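Local coordinates for putative glycosyltransferase (Mannosyltransferase) involved in glycosylating the PBCV-1 major capsid protein (Paramecium bursaria Chlorella virus 1, PDB 2P6W) that probably transfers sugar from a nucleotide-sugar donor during glycosylation of the viral major capsid protein, this chain being its manganese-binding N-terminal domain, at residues K92-T95 with S96-L100; K125-H128 with K129-E133; E135-V138 with W139-N143; E159-F162 with P163-G167; N178-V181 with K182-P185. All coordinates share one frame; numbering follows the deposited sequence.

Interaction 1 (K92-T95 with S96-L100)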
loop_
_atom_site.group_PDB
_atom_site.type_symbol
_atom_site.label_atom_id
_atom_site.label_comp_id
_atom_site.label_asym_id
_atom_site.label_seq_id
_atom_site.Cartn_x
_atom_site.Cartn_y
_atom_site.Cartn_z
ATOM N N LYS A 92 13.226 1.560 12.680
ATOM C CA LYS A 92 13.817 0.501 11.868
ATOM C C LYS A 92 13.473 0.692 10.397
ATOM O O LYS A 92 12.295 0.888 10.063
ATOM C CB LYS A 92 13.340 -0.869 12.337
ATOM C CG LYS A 92 13.791 -1.237 13.751
ATOM C CD LYS A 92 13.144 -2.527 14.179
ATOM C CE LYS A 92 13.597 -2.969 15.571
ATOM N NZ LYS A 92 12.836 -4.189 16.007
ATOM N N PRO A 93 14.489 0.624 9.509
ATOM C CA PRO A 93 14.243 0.892 8.092
ATOM C C PRO A 93 13.527 -0.268 7.426
ATOM O O PRO A 93 13.563 -1.397 7.924
ATOM C CB PRO A 93 15.643 1.044 7.512
ATOM C CG PRO A 93 16.493 0.137 8.370
ATOM C CD PRO A 93 15.903 0.275 9.764
ATOM N N ILE A 94 12.906 0.018 6.287
ATOM C CA ILE A 94 12.121 -0.971 5.565
ATOM C C ILE A 94 12.977 -2.176 5.199
ATOM O O ILE A 94 12.507 -3.314 5.199
ATOM C CB ILE A 94 11.527 -0.341 4.287
ATOM C CG1 ILE A 94 10.352 0.588 4.642
ATOM C CG2 ILE A 94 11.123 -1.431 3.284
ATOM C CD1 ILE A 94 9.930 1.516 3.488
ATOM N N THR A 95 14.242 -1.895 4.892
ATOM C CA THR A 95 15.196 -2.900 4.450
ATOM C C THR A 95 15.617 -3.855 5.574
ATOM O O THR A 95 16.251 -4.883 5.304
ATOM C CB THR A 95 16.400 -2.227 3.766
ATOM O OG1 THR A 95 16.854 -1.139 4.578
ATOM C CG2 THR A 95 15.971 -1.681 2.393
ATOM N N SER A 96 15.261 -3.544 6.827
ATOM C CA SER A 96 15.472 -4.503 7.910
ATOM C C SER A 96 14.419 -5.613 7.890
ATOM O O SER A 96 14.588 -6.642 8.548
ATOM C CB SER A 96 15.505 -3.822 9.285
ATOM O OG SER A 96 14.252 -3.231 9.581
ATOM N N PHE A 97 13.335 -5.389 7.132
ATOM C CA PHE A 97 12.174 -6.297 7.105
ATOM C C PHE A 97 12.017 -7.026 5.774
ATOM O O PHE A 97 11.344 -8.063 5.705
ATOM C CB PHE A 97 10.882 -5.511 7.381
ATOM C CG PHE A 97 10.796 -4.970 8.782
ATOM C CD1 PHE A 97 10.288 -5.757 9.823
ATOM C CD2 PHE A 97 11.225 -3.686 9.060
ATOM C CE1 PHE A 97 10.228 -5.260 11.124
ATOM C CE2 PHE A 97 11.150 -3.170 10.355
ATOM C CZ PHE A 97 10.650 -3.954 11.382
ATOM N N ILE A 98 12.613 -6.474 4.720
ATOM C CA ILE A 98 12.495 -7.050 3.384
ATOM C C ILE A 98 13.768 -6.847 2.576
ATOM O O ILE A 98 14.429 -5.814 2.691
ATOM C CB ILE A 98 11.231 -6.488 2.623
ATOM C CG1 ILE A 98 11.059 -7.144 1.252
ATOM C CG2 ILE A 98 11.272 -4.976 2.506
ATOM C CD1 ILE A 98 9.669 -6.902 0.630
ATOM N N ASP A 99 14.112 -7.860 1.783
ATOM C CA ASP A 99 15.288 -7.846 0.934
ATOM C C ASP A 99 14.859 -7.319 -0.438
ATOM O O ASP A 99 14.113 -7.996 -1.158
ATOM C CB ASP A 99 15.817 -9.282 0.826
ATOM C CG ASP A 99 16.998 -9.418 -0.107
ATOM O OD1 ASP A 99 17.470 -8.409 -0.667
ATOM O OD2 ASP A 99 17.463 -10.568 -0.257
ATOM N N LEU A 100 15.329 -6.116 -0.782
ATOM C CA LEU A 100 14.991 -5.482 -2.064
ATOM C C LEU A 100 16.125 -5.570 -3.091
ATOM O O LEU A 100 16.125 -4.835 -4.085
ATOM C CB LEU A 100 14.585 -4.016 -1.845
ATOM C CG LEU A 100 13.324 -3.795 -0.996
ATOM C CD1 LEU A 100 13.115 -2.309 -0.730
ATOM C CD2 LEU A 100 12.101 -4.423 -1.650
#

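Interaction 2 (K125-H128 with K129-E133)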
loop_
_atom_site.group_PDB
_atom_site.type_symbol
_atom_site.label_atom_id
_atom_site.label_comp_id
_atom_site.label_asym_id
_atom_site.label_seq_id
_atom_site.Cartn_x
_atom_site.Cartn_y
_atom_site.Cartn_z
ATOM N N LYS A 125 1.979 -2.386 -0.949
ATOM C CA LYS A 125 2.413 -2.879 -2.263
ATOM C C LYS A 125 3.646 -2.107 -2.698
ATOM O O LYS A 125 3.612 -0.871 -2.792
ATOM C CB LYS A 125 1.293 -2.679 -3.304
ATOM C CG LYS A 125 1.646 -3.113 -4.716
ATOM C CD LYS A 125 0.489 -2.868 -5.705
ATOM C CE LYS A 125 0.278 -1.379 -5.999
ATOM N NZ LYS A 125 -0.596 -1.203 -7.247
ATOM N N PHE A 126 4.734 -2.840 -2.944
ATOM C CA PHE A 126 5.986 -2.275 -3.446
ATOM C C PHE A 126 6.006 -2.399 -4.950
ATOM O O PHE A 126 5.799 -3.486 -5.481
ATOM C CB PHE A 126 7.191 -3.068 -2.927
ATOM C CG PHE A 126 7.493 -2.870 -1.466
ATOM C CD1 PHE A 126 8.505 -2.007 -1.075
ATOM C CD2 PHE A 126 6.810 -3.597 -0.480
ATOM C CE1 PHE A 126 8.826 -1.834 0.287
ATOM C CE2 PHE A 126 7.127 -3.423 0.889
ATOM C CZ PHE A 126 8.140 -2.552 1.257
ATOM N N VAL A 127 6.286 -1.283 -5.622
ATOM C CA VAL A 127 6.312 -1.218 -7.082
ATOM C C VAL A 127 7.638 -0.595 -7.529
ATOM O O VAL A 127 7.929 0.553 -7.184
ATOM C CB VAL A 127 5.174 -0.303 -7.616
ATOM C CG1 VAL A 127 5.113 -0.371 -9.142
ATOM C CG2 VAL A 127 3.834 -0.694 -7.018
ATOM N N HIS A 128 8.429 -1.333 -8.313
ATOM C CA HIS A 128 9.706 -0.830 -8.800
ATOM C C HIS A 128 9.446 0.255 -9.837
ATOM O O HIS A 128 8.427 0.210 -10.545
ATOM C CB HIS A 128 10.486 -1.957 -9.463
ATOM C CG HIS A 128 11.910 -1.611 -9.754
ATOM N ND1 HIS A 128 12.316 -1.101 -10.971
ATOM C CD2 HIS A 128 13.026 -1.692 -8.993
ATOM C CE1 HIS A 128 13.616 -0.880 -10.944
ATOM N NE2 HIS A 128 14.075 -1.232 -9.756
ATOM N N LYS A 129 10.366 1.213 -9.945
ATOM C CA LYS A 129 10.207 2.277 -10.938
ATOM C C LYS A 129 9.953 1.755 -12.345
ATOM O O LYS A 129 9.283 2.422 -13.132
ATOM C CB LYS A 129 11.393 3.244 -10.933
ATOM C CG LYS A 129 12.704 2.611 -11.266
ATOM C CD LYS A 129 13.641 3.620 -11.947
ATOM C CE LYS A 129 15.022 3.017 -12.189
ATOM N NZ LYS A 129 15.067 2.050 -13.323
ATOM N N ASP A 130 10.483 0.576 -12.667
ATOM C CA ASP A 130 10.350 0.030 -14.021
ATOM C C ASP A 130 8.974 -0.573 -14.255
ATOM O O ASP A 130 8.698 -1.050 -15.354
ATOM C CB ASP A 130 11.455 -0.988 -14.335
ATOM C CG ASP A 130 12.823 -0.324 -14.516
ATOM O OD1 ASP A 130 12.878 0.868 -14.891
ATOM O OD2 ASP A 130 13.854 -0.975 -14.308
ATOM N N ALA A 131 8.131 -0.556 -13.219
ATOM C CA ALA A 131 6.737 -0.993 -13.353
ATOM C C ALA A 131 5.753 0.182 -13.391
ATOM O O ALA A 131 4.534 -0.026 -13.332
ATOM C CB ALA A 131 6.357 -1.970 -12.234
ATOM N N LEU A 132 6.255 1.413 -13.529
ATOM C CA LEU A 132 5.327 2.548 -13.607
ATOM C C LEU A 132 4.410 2.438 -14.823
ATOM O O LEU A 132 3.226 2.776 -14.738
ATOM C CB LEU A 132 6.078 3.871 -13.659
ATOM C CG LEU A 132 6.668 4.335 -12.334
ATOM C CD1 LEU A 132 7.559 5.545 -12.606
ATOM C CD2 LEU A 132 5.601 4.687 -11.289
ATOM N N GLU A 133 4.937 1.940 -15.939
ATOM C CA GLU A 133 4.099 1.824 -17.143
ATOM C C GLU A 133 3.059 0.722 -16.966
ATOM O O GLU A 133 1.959 0.782 -17.527
ATOM C CB GLU A 133 4.984 1.588 -18.363
ATOM C CG GLU A 133 5.741 2.853 -18.750
ATOM C CD GLU A 133 4.823 3.888 -19.353
ATOM O OE1 GLU A 133 4.059 3.534 -20.280
ATOM O OE2 GLU A 133 4.869 5.052 -18.896
#

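Interaction 3 (E135-V138 with W139-N143)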
loop_
_atom_site.group_PDB
_atom_site.type_symbol
_atom_site.label_atom_id
_atom_site.label_comp_id
_atom_site.label_asym_id
_atom_site.label_seq_id
_atom_site.Cartn_x
_atom_site.Cartn_y
_atom_site.Cartn_z
ATOM N N GLU A 135 1.650 0.077 -13.967
ATOM C CA GLU A 135 0.606 0.697 -13.149
ATOM C C GLU A 135 -0.328 1.564 -14.006
ATOM O O GLU A 135 -1.526 1.659 -13.740
ATOM C CB GLU A 135 1.225 1.510 -12.034
ATOM C CG GLU A 135 1.855 0.618 -10.966
ATOM C CD GLU A 135 0.793 -0.037 -10.090
ATOM O OE1 GLU A 135 -0.142 0.663 -9.660
ATOM O OE2 GLU A 135 0.875 -1.250 -9.826
ATOM N N LYS A 136 0.223 2.202 -15.032
ATOM C CA LYS A 136 -0.607 2.957 -15.953
ATOM C C LYS A 136 -1.657 2.055 -16.599
ATOM O O LYS A 136 -2.818 2.455 -16.749
ATOM C CB LYS A 136 0.227 3.633 -17.045
ATOM C CG LYS A 136 0.964 4.871 -16.596
ATOM C CD LYS A 136 1.620 5.570 -17.793
ATOM C CE LYS A 136 2.524 6.728 -17.386
ATOM N NZ LYS A 136 3.136 7.336 -18.613
ATOM N N ILE A 137 -1.256 0.837 -16.960
ATOM C CA ILE A 137 -2.204 -0.122 -17.510
ATOM C C ILE A 137 -3.232 -0.560 -16.467
ATOM O O ILE A 137 -4.431 -0.628 -16.758
ATOM C CB ILE A 137 -1.480 -1.353 -18.124
ATOM C CG1 ILE A 137 -0.577 -0.913 -19.283
ATOM C CG2 ILE A 137 -2.489 -2.363 -18.601
ATOM C CD1 ILE A 137 -1.319 -0.272 -20.422
ATOM N N VAL A 138 -2.780 -0.799 -15.236
ATOM C CA VAL A 138 -3.701 -1.193 -14.173
ATOM C C VAL A 138 -4.773 -0.121 -14.028
ATOM O O VAL A 138 -5.951 -0.426 -13.998
ATOM C CB VAL A 138 -2.983 -1.340 -12.843
ATOM C CG1 VAL A 138 -3.988 -1.537 -11.684
ATOM C CG2 VAL A 138 -2.026 -2.517 -12.901
ATOM N N TRP A 139 -4.350 1.132 -13.941
ATOM C CA TRP A 139 -5.332 2.223 -13.867
ATOM C C TRP A 139 -6.302 2.216 -15.057
ATOM O O TRP A 139 -7.500 2.395 -14.863
ATOM C CB TRP A 139 -4.599 3.564 -13.751
ATOM C CG TRP A 139 -5.484 4.778 -13.783
ATOM C CD1 TRP A 139 -5.477 5.762 -14.729
ATOM C CD2 TRP A 139 -6.485 5.158 -12.820
ATOM N NE1 TRP A 139 -6.411 6.729 -14.426
ATOM C CE2 TRP A 139 -7.045 6.386 -13.260
ATOM C CE3 TRP A 139 -6.978 4.571 -11.646
ATOM C CZ2 TRP A 139 -8.073 7.037 -12.563
ATOM C CZ3 TRP A 139 -7.993 5.225 -10.941
ATOM C CH2 TRP A 139 -8.533 6.447 -11.404
ATOM N N SER A 140 -5.783 1.976 -16.266
ATOM C CA SER A 140 -6.604 2.000 -17.493
ATOM C C SER A 140 -7.668 0.916 -17.500
ATOM O O SER A 140 -8.646 1.022 -18.250
ATOM C CB SER A 140 -5.722 1.856 -18.735
ATOM O OG SER A 140 -5.327 0.504 -18.947
ATOM N N LEU A 141 -7.469 -0.130 -16.696
ATOM C CA LEU A 141 -8.376 -1.287 -16.707
ATOM C C LEU A 141 -9.544 -1.097 -15.745
ATOM O O LEU A 141 -10.407 -1.968 -15.639
ATOM C CB LEU A 141 -7.623 -2.578 -16.368
ATOM C CG LEU A 141 -6.661 -3.062 -17.448
ATOM C CD1 LEU A 141 -5.813 -4.158 -16.884
ATOM C CD2 LEU A 141 -7.407 -3.545 -18.687
ATOM N N ARG A 142 -9.576 0.039 -15.053
ATOM C CA ARG A 142 -10.557 0.244 -13.969
ATOM C C ARG A 142 -11.999 0.125 -14.381
ATOM O O ARG A 142 -12.849 -0.197 -13.544
ATOM C CB ARG A 142 -10.342 1.589 -13.267
ATOM C CG ARG A 142 -10.637 2.800 -14.140
ATOM C CD ARG A 142 -10.134 4.051 -13.471
ATOM N NE ARG A 142 -10.438 5.272 -14.218
ATOM C CZ ARG A 142 -9.747 5.714 -15.270
ATOM N NH1 ARG A 142 -8.715 5.018 -15.750
ATOM N NH2 ARG A 142 -10.105 6.853 -15.858
ATOM N N ASN A 143 -12.280 0.411 -15.642
ATOM C CA ASN A 143 -13.670 0.406 -16.100
ATOM C C ASN A 143 -13.982 -0.694 -17.109
ATOM O O ASN A 143 -14.928 -0.581 -17.895
ATOM C CB ASN A 143 -14.070 1.779 -16.646
ATOM C CG ASN A 143 -14.315 2.808 -15.547
ATOM O OD1 ASN A 143 -13.731 3.895 -15.559
ATOM N ND2 ASN A 143 -15.201 2.483 -14.608
#

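Interaction 4 (E159-F162 with P163-G167)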
loop_
_atom_site.group_PDB
_atom_site.type_symbol
_atom_site.label_atom_id
_atom_site.label_comp_id
_atom_site.label_asym_id
_atom_site.label_seq_id
_atom_site.Cartn_x
_atom_site.Cartn_y
_atom_site.Cartn_z
ATOM N N GLU A 159 -4.150 -11.218 -11.186
ATOM C CA GLU A 159 -4.670 -12.003 -12.314
ATOM C C GLU A 159 -4.390 -11.439 -13.704
ATOM O O GLU A 159 -4.495 -12.188 -14.708
ATOM C CB GLU A 159 -6.165 -12.228 -12.151
ATOM C CG GLU A 159 -6.530 -13.060 -10.911
ATOM C CD GLU A 159 -8.018 -13.305 -10.783
ATOM O OE1 GLU A 159 -8.678 -13.498 -11.829
ATOM O OE2 GLU A 159 -8.533 -13.288 -9.638
ATOM N N TYR A 160 -4.080 -10.142 -13.783
ATOM C CA TYR A 160 -3.706 -9.535 -15.058
ATOM C C TYR A 160 -2.190 -9.307 -15.127
ATOM O O TYR A 160 -1.534 -9.717 -16.088
ATOM C CB TYR A 160 -4.459 -8.220 -15.296
ATOM C CG TYR A 160 -4.324 -7.706 -16.702
ATOM C CD1 TYR A 160 -5.258 -8.050 -17.672
ATOM C CD2 TYR A 160 -3.259 -6.883 -17.063
ATOM C CE1 TYR A 160 -5.128 -7.594 -18.967
ATOM C CE2 TYR A 160 -3.121 -6.418 -18.356
ATOM C CZ TYR A 160 -4.054 -6.771 -19.303
ATOM O OH TYR A 160 -3.931 -6.317 -20.601
ATOM N N VAL A 161 -1.633 -8.661 -14.106
ATOM C CA VAL A 161 -0.212 -8.290 -14.172
ATOM C C VAL A 161 0.694 -9.495 -13.975
ATOM O O VAL A 161 1.582 -9.773 -14.793
ATOM C CB VAL A 161 0.157 -7.188 -13.144
ATOM C CG1 VAL A 161 1.653 -6.928 -13.143
ATOM C CG2 VAL A 161 -0.585 -5.890 -13.485
ATOM N N PHE A 162 0.472 -10.216 -12.880
ATOM C CA PHE A 162 1.401 -11.290 -12.530
ATOM C C PHE A 162 1.623 -12.329 -13.658
ATOM O O PHE A 162 2.774 -12.690 -13.936
ATOM C CB PHE A 162 0.991 -11.970 -11.215
ATOM C CG PHE A 162 1.350 -11.187 -9.969
ATOM C CD1 PHE A 162 1.918 -9.910 -10.038
ATOM C CD2 PHE A 162 1.061 -11.726 -8.711
ATOM C CE1 PHE A 162 2.225 -9.196 -8.857
ATOM C CE2 PHE A 162 1.359 -11.020 -7.553
ATOM C CZ PHE A 162 1.948 -9.771 -7.624
ATOM N N PRO A 163 0.544 -12.810 -14.312
ATOM C CA PRO A 163 0.774 -13.766 -15.410
ATOM C C PRO A 163 1.671 -13.252 -16.516
ATOM O O PRO A 163 2.312 -14.056 -17.204
ATOM C CB PRO A 163 -0.630 -14.026 -15.949
ATOM C CG PRO A 163 -1.516 -13.803 -14.788
ATOM C CD PRO A 163 -0.899 -12.615 -14.079
ATOM N N ARG A 164 1.740 -11.932 -16.669
ATOM C CA ARG A 164 2.484 -11.334 -17.767
ATOM C C ARG A 164 3.935 -11.014 -17.421
ATOM O O ARG A 164 4.709 -10.642 -18.316
ATOM C CB ARG A 164 1.756 -10.071 -18.241
ATOM C CG ARG A 164 0.446 -10.329 -19.019
ATOM C CD ARG A 164 -0.349 -9.036 -19.208
ATOM N NE ARG A 164 -1.459 -9.230 -20.142
ATOM C CZ ARG A 164 -2.568 -9.908 -19.864
ATOM N NH1 ARG A 164 -2.746 -10.446 -18.662
ATOM N NH2 ARG A 164 -3.512 -10.058 -20.795
ATOM N N ILE A 165 4.294 -11.148 -16.137
ATOM C CA ILE A 165 5.661 -10.884 -15.655
ATOM C C ILE A 165 6.204 -12.055 -14.796
ATOM O O ILE A 165 6.637 -11.871 -13.643
ATOM C CB ILE A 165 5.770 -9.506 -14.927
ATOM C CG1 ILE A 165 4.767 -9.418 -13.765
ATOM C CG2 ILE A 165 5.506 -8.342 -15.911
ATOM C CD1 ILE A 165 5.120 -8.344 -12.725
ATOM N N PRO A 166 6.218 -13.267 -15.372
ATOM C CA PRO A 166 6.638 -14.429 -14.604
ATOM C C PRO A 166 8.038 -14.216 -14.036
ATOM O O PRO A 166 8.938 -13.732 -14.744
ATOM C CB PRO A 166 6.643 -15.555 -15.651
ATOM C CG PRO A 166 6.824 -14.850 -16.947
ATOM C CD PRO A 166 5.956 -13.626 -16.775
ATOM N N GLY A 167 8.201 -14.544 -12.757
ATOM C CA GLY A 167 9.489 -14.445 -12.094
ATOM C C GLY A 167 9.865 -13.060 -11.599
ATOM O O GLY A 167 10.933 -12.876 -11.003
#

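Interaction 5 (N178-V181 with K182-P185)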
loop_
_atom_site.group_PDB
_atom_site.type_symbol
_atom_site.label_atom_id
_atom_site.label_comp_id
_atom_site.label_asym_id
_atom_site.label_seq_id
_atom_site.Cartn_x
_atom_site.Cartn_y
_atom_site.Cartn_z
ATOM N N ASN A 178 2.381 -6.238 6.185
ATOM C CA ASN A 178 0.964 -5.976 5.912
ATOM C C ASN A 178 0.185 -6.684 7.009
ATOM O O ASN A 178 -0.567 -7.627 6.768
ATOM C CB ASN A 178 0.571 -6.450 4.511
ATOM C CG ASN A 178 -0.803 -5.946 4.081
ATOM O OD1 ASN A 178 -1.574 -5.401 4.886
ATOM N ND2 ASN A 178 -1.117 -6.107 2.787
ATOM N N CYS A 179 0.432 -6.233 8.240
ATOM C CA CYS A 179 -0.046 -6.958 9.403
ATOM C C CYS A 179 -1.477 -6.564 9.737
ATOM O O CYS A 179 -1.734 -5.624 10.507
ATOM C CB CYS A 179 0.904 -6.745 10.586
ATOM S SG CYS A 179 0.451 -7.824 11.955
ATOM N N ILE A 180 -2.414 -7.279 9.111
ATOM C CA ILE A 180 -3.843 -7.057 9.313
ATOM C C ILE A 180 -4.203 -7.266 10.786
ATOM O O ILE A 180 -3.913 -8.320 11.366
ATOM C CB ILE A 180 -4.667 -7.978 8.380
ATOM C CG1 ILE A 180 -4.436 -7.583 6.908
ATOM C CG2 ILE A 180 -6.151 -7.922 8.734
ATOM C CD1 ILE A 180 -5.026 -8.556 5.899
ATOM N N VAL A 181 -4.790 -6.239 11.406
ATOM C CA VAL A 181 -4.949 -6.241 12.858
ATOM C C VAL A 181 -5.833 -7.370 13.366
ATOM O O VAL A 181 -5.466 -8.050 14.308
ATOM C CB VAL A 181 -5.459 -4.900 13.401
ATOM C CG1 VAL A 181 -6.541 -4.353 12.539
ATOM C CG2 VAL A 181 -5.951 -5.045 14.841
ATOM N N LYS A 182 -6.989 -7.568 12.747
ATOM C CA LYS A 182 -7.894 -8.602 13.255
ATOM C C LYS A 182 -7.403 -10.029 13.002
ATOM O O LYS A 182 -7.727 -10.948 13.765
ATOM C CB LYS A 182 -9.307 -8.396 12.699
ATOM C CG LYS A 182 -10.047 -7.269 13.447
ATOM C CD LYS A 182 -11.414 -7.010 12.864
ATOM C CE LYS A 182 -12.258 -6.149 13.797
ATOM N NZ LYS A 182 -13.683 -6.073 13.349
ATOM N N ALA A 183 -6.628 -10.199 11.930
ATOM C CA ALA A 183 -6.186 -11.516 11.478
ATOM C C ALA A 183 -4.912 -12.013 12.164
ATOM O O ALA A 183 -4.755 -13.231 12.393
ATOM C CB ALA A 183 -5.975 -11.486 9.982
ATOM N N TYR A 184 -4.001 -11.079 12.446
ATOM C CA TYR A 184 -2.714 -11.406 13.055
ATOM C C TYR A 184 -2.444 -10.587 14.323
ATOM O O TYR A 184 -1.410 -9.938 14.431
ATOM C CB TYR A 184 -1.574 -11.189 12.031
ATOM C CG TYR A 184 -1.810 -11.821 10.679
ATOM C CD1 TYR A 184 -1.796 -13.218 10.511
ATOM C CD2 TYR A 184 -2.045 -11.021 9.553
ATOM C CE1 TYR A 184 -2.021 -13.792 9.251
ATOM C CE2 TYR A 184 -2.250 -11.585 8.293
ATOM C CZ TYR A 184 -2.239 -12.966 8.152
ATOM O OH TYR A 184 -2.462 -13.486 6.899
ATOM N N PRO A 185 -3.372 -10.636 15.310
ATOM C CA PRO A 185 -3.257 -9.798 16.513
ATOM C C PRO A 185 -1.939 -10.013 17.244
ATOM O O PRO A 185 -1.413 -9.066 17.833
ATOM C CB PRO A 185 -4.417 -10.279 17.406
ATOM C CG PRO A 185 -4.833 -11.624 16.825
ATOM C CD PRO A 185 -4.563 -11.501 15.355
#

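Interaction 1 (K92-T95 with S96-L100)
Ser-96 folds back on the carbonyl of Pro-93 and grips it twice. Its hydroxyl OG donates to Pro-93 O at 2.6 Å, lying in the carbonyl plane, while its backbone N reaches the same oxygen at 2.9 Å. The hydroxyl can do this because OG stands between the backbone N and the carbonyl carbon (chi1 64°), turned back over the turn. One residue on, Phe-97 N donates to Ile-94 O over 3.0 Å, and Ile-98 N adds a weak bond to that oxygen. Two carbonyls thus take up three backbone N-H groups, one of them weakly, and one hydroxyl in a single compact turn. The Phe-97 ring lies with its edge toward Pro-93 O, its CD2 3.5 Å from that oxygen, and CE2 meets Lys-92 CB at 3.7 Å where the two side chains cross at about a right angle. On the inner side, Ile-94 CG2 and Ile-98 CG2 lie side by side. Tyr-32 OH bonds Lys-92 O and Tyr-38 OH bonds Ile-94 N, tying the loop to helix 20-36 and the residues following it. In this loop after strand 83-85, the turn lays Ile-94 on Leu-77 of strand 75-79 and Ile-98 on His-108 of strand 107-110.

Interaction 2 (K125-H128 with K129-E133)
His-128 meets Lys-129, Asp-130 and Ala-131 at a strand-to-helix turn of the GT-A-type fold, where strand 124-128 of the central mixed sheet ends and helix 132-140 is about to begin. The tight side faces inward. Val-127 CG1 packs on Ala-131 CB at 3.7 Å, beside Tyr-107 of the adjacent strand and near Ile-63 of helix 59-69. Ala-131 occupies the N-cap position of the helix, and its backbone N closes the turn on His-128 O at 2.8 Å. The outer side is made of polar, more exposed groups. There Lys-129 and Asp-130 both run alongside the imidazole, pointing the same way, with Lys-129 CG 3.6 Å from His-128 CE1. The lysine bends at its last torsion (chi4 75°), and its NZ meets Asp-130 OD1 from above the carboxylate plane, in a salt bridge of 2.9 Å. Trp-75 meets the histidine ring edge-to-face. A chi1 of -169° brings that ring alongside residues 129-130 with its ND1 edge toward Asp-130 N, consistent with ND1 being the unprotonated nitrogen: Asp-130 N donates to His-128 ND1 at 3.0 Å, 25° out of the ring plane.

Interaction 3 (E135-V138 with W139-N143)
Ser-140 turns its hydroxyl back on the preceding helical turn, where OG donates to Ile-137 O at 2.6 Å. The donor lies in the carbonyl plane, on a lone pair, a position it gains because chi1 of 78° folds OG back over its own backbone. Leu-141 approaches the same carbonyl from another direction: its CG lies 3.4 Å from Ile-137 O, and CD1 meets Ile-137 CG2 at 4.1 Å as the two aliphatic chains cross at a slant. Here the helix is running out. Trp-139 N still makes a nearly straight bond to Glu-135 O (2.9 Å, 175°) and Ser-140 N bonds Lys-136 O, but Leu-141 N has only a weak bond to Ile-137 O and donates better to Val-138 O, a tightening of the last turn.

Beyond it, Arg-142 curls back over the indole of Trp-139. Its NH1 sits 3.1 Å above the ring plane, offset toward the rim, and donates to Trp-139 O at 3.0 Å. Arg-142 N reaches that oxygen from the opposite face of the carbonyl plane, so two donors of one residue clasp it. A salt bridge from NH2 to Glu-49 also holds the guanidinium.

At the other end, the buried carboxylate of Glu-135 is satisfied by Lys-125, Tyr-107 and Ser-60. Helix 132-140 packs on three other helices: Val-138 touches Phe-57 of helix 52-57, Ser-60 of helix 59-69 and Val-161 of helix 153-164, while Leu-141 rests on Thr-156 and Tyr-160 of the last.

Interaction 4 (E159-F162 with P163-G167)
Arg-164 spreads its guanidinium flat over one face of the Tyr-160 ring, the two planes only 8° apart and their centres 3.6 Å from each other. This is a stacked cation-pi pair, with CZ nearly above the ring centroid, 17° off its normal. An extended chain from CG to NE carries the group back one turn, and NH1 then donates to Tyr-160 O at 2.9 Å. The arginine therefore holds both the ring and the carbonyl of one residue. Trp-147 meets the same tyrosine ring edge-to-face.

Next to the stack, helix 153-164 comes to its end. Pro-163 has no N-H to give, and its CG instead sits 3.4 Å from Glu-159 O, where the helix kinks. Arg-164 N bonds Val-161 O, while Ile-165 N bonds Phe-162 O at 3.1 Å and Val-161 O only weakly. On the buried side Ile-165 CD1 packs on Val-161 CG1 at 3.8 Å, near Tyr-107 of the sheet and Ile-134 of helix 132-140, while Phe-162 stacks on Tyr-169. Charge, pi face and carbonyl dipole act together at the stack: the positive guanidinium is probably stabilised both by the ring electrons and by the carbonyl oxygen near the helix end, which would limit rotation of either side chain.

Interaction 5 (N178-V181 with K182-P185)
Ile-180 O receives the chain as it turns back after strand 179-180. Tyr-184 N donates to it at 3.0 Å, the stronger of two bonds, and Ala-183 N adds a weak one at 3.3 Å, so the chain makes one helix-like turn without going on into a helix. Just before, Cys-179 is the centre of an inverse gamma turn, with a weak bond from Ile-180 N to Asn-178 O.

The side chains close round this turn. Ile-180 CG2 packs against Ala-183 CB at 3.8 Å, and Ala-183 CB in turn lies 4.0 Å above one face of the Tyr-184 ring, toward its rim. The ring presents its edge to Ile-180 N, with CD2 3.8 Å from that atom. Cys-179 SG, set opposite its backbone N (chi1 -172°), reaches Tyr-184 CB at 3.9 Å. At the far end of the ring Tyr-184 OH bonds Ala-113 O, while Tyr-175 meets the ring edge-to-face and Trp-115 also borders it.

Strand 179-180 pairs with strand 193-195 through backbone bonds of Cys-179 and Val-181 to His-195, and the amide oxygen OD1 of Asn-178 is hydrogen-bonded to ND1 of this metal ligand. That makes Asn-178 a second-shell residue, and the turn a flank of the manganese site of a GT-A-type glycosyltransferase, completed by Asp-80 and Asp-82 of its DxD motif.

How the interactions relate
The five contacts follow one another along the chain, each a local turn at the end of a strand or helix or within a loop. Interactions 2, 3 and 4 form a continuous group: interactions 2 and 3 share helix 132-140, their centres 14 Å apart and in touch where Val-127 packs on Glu-135, and interaction 3 packs on interaction 4 of helix 153-164 through Val-138 and Val-161. Interaction 1 touches interaction 2 where Ile-94 meets Phe-126 of the central sheet. Interaction 5 stands apart, about 25 Å from interaction 2 between centres, on the small sheet beside the manganese. Interactions 2 and 3 lie across the chain's centre from it, so this helical packing is spatially separate from the flank of the metal site.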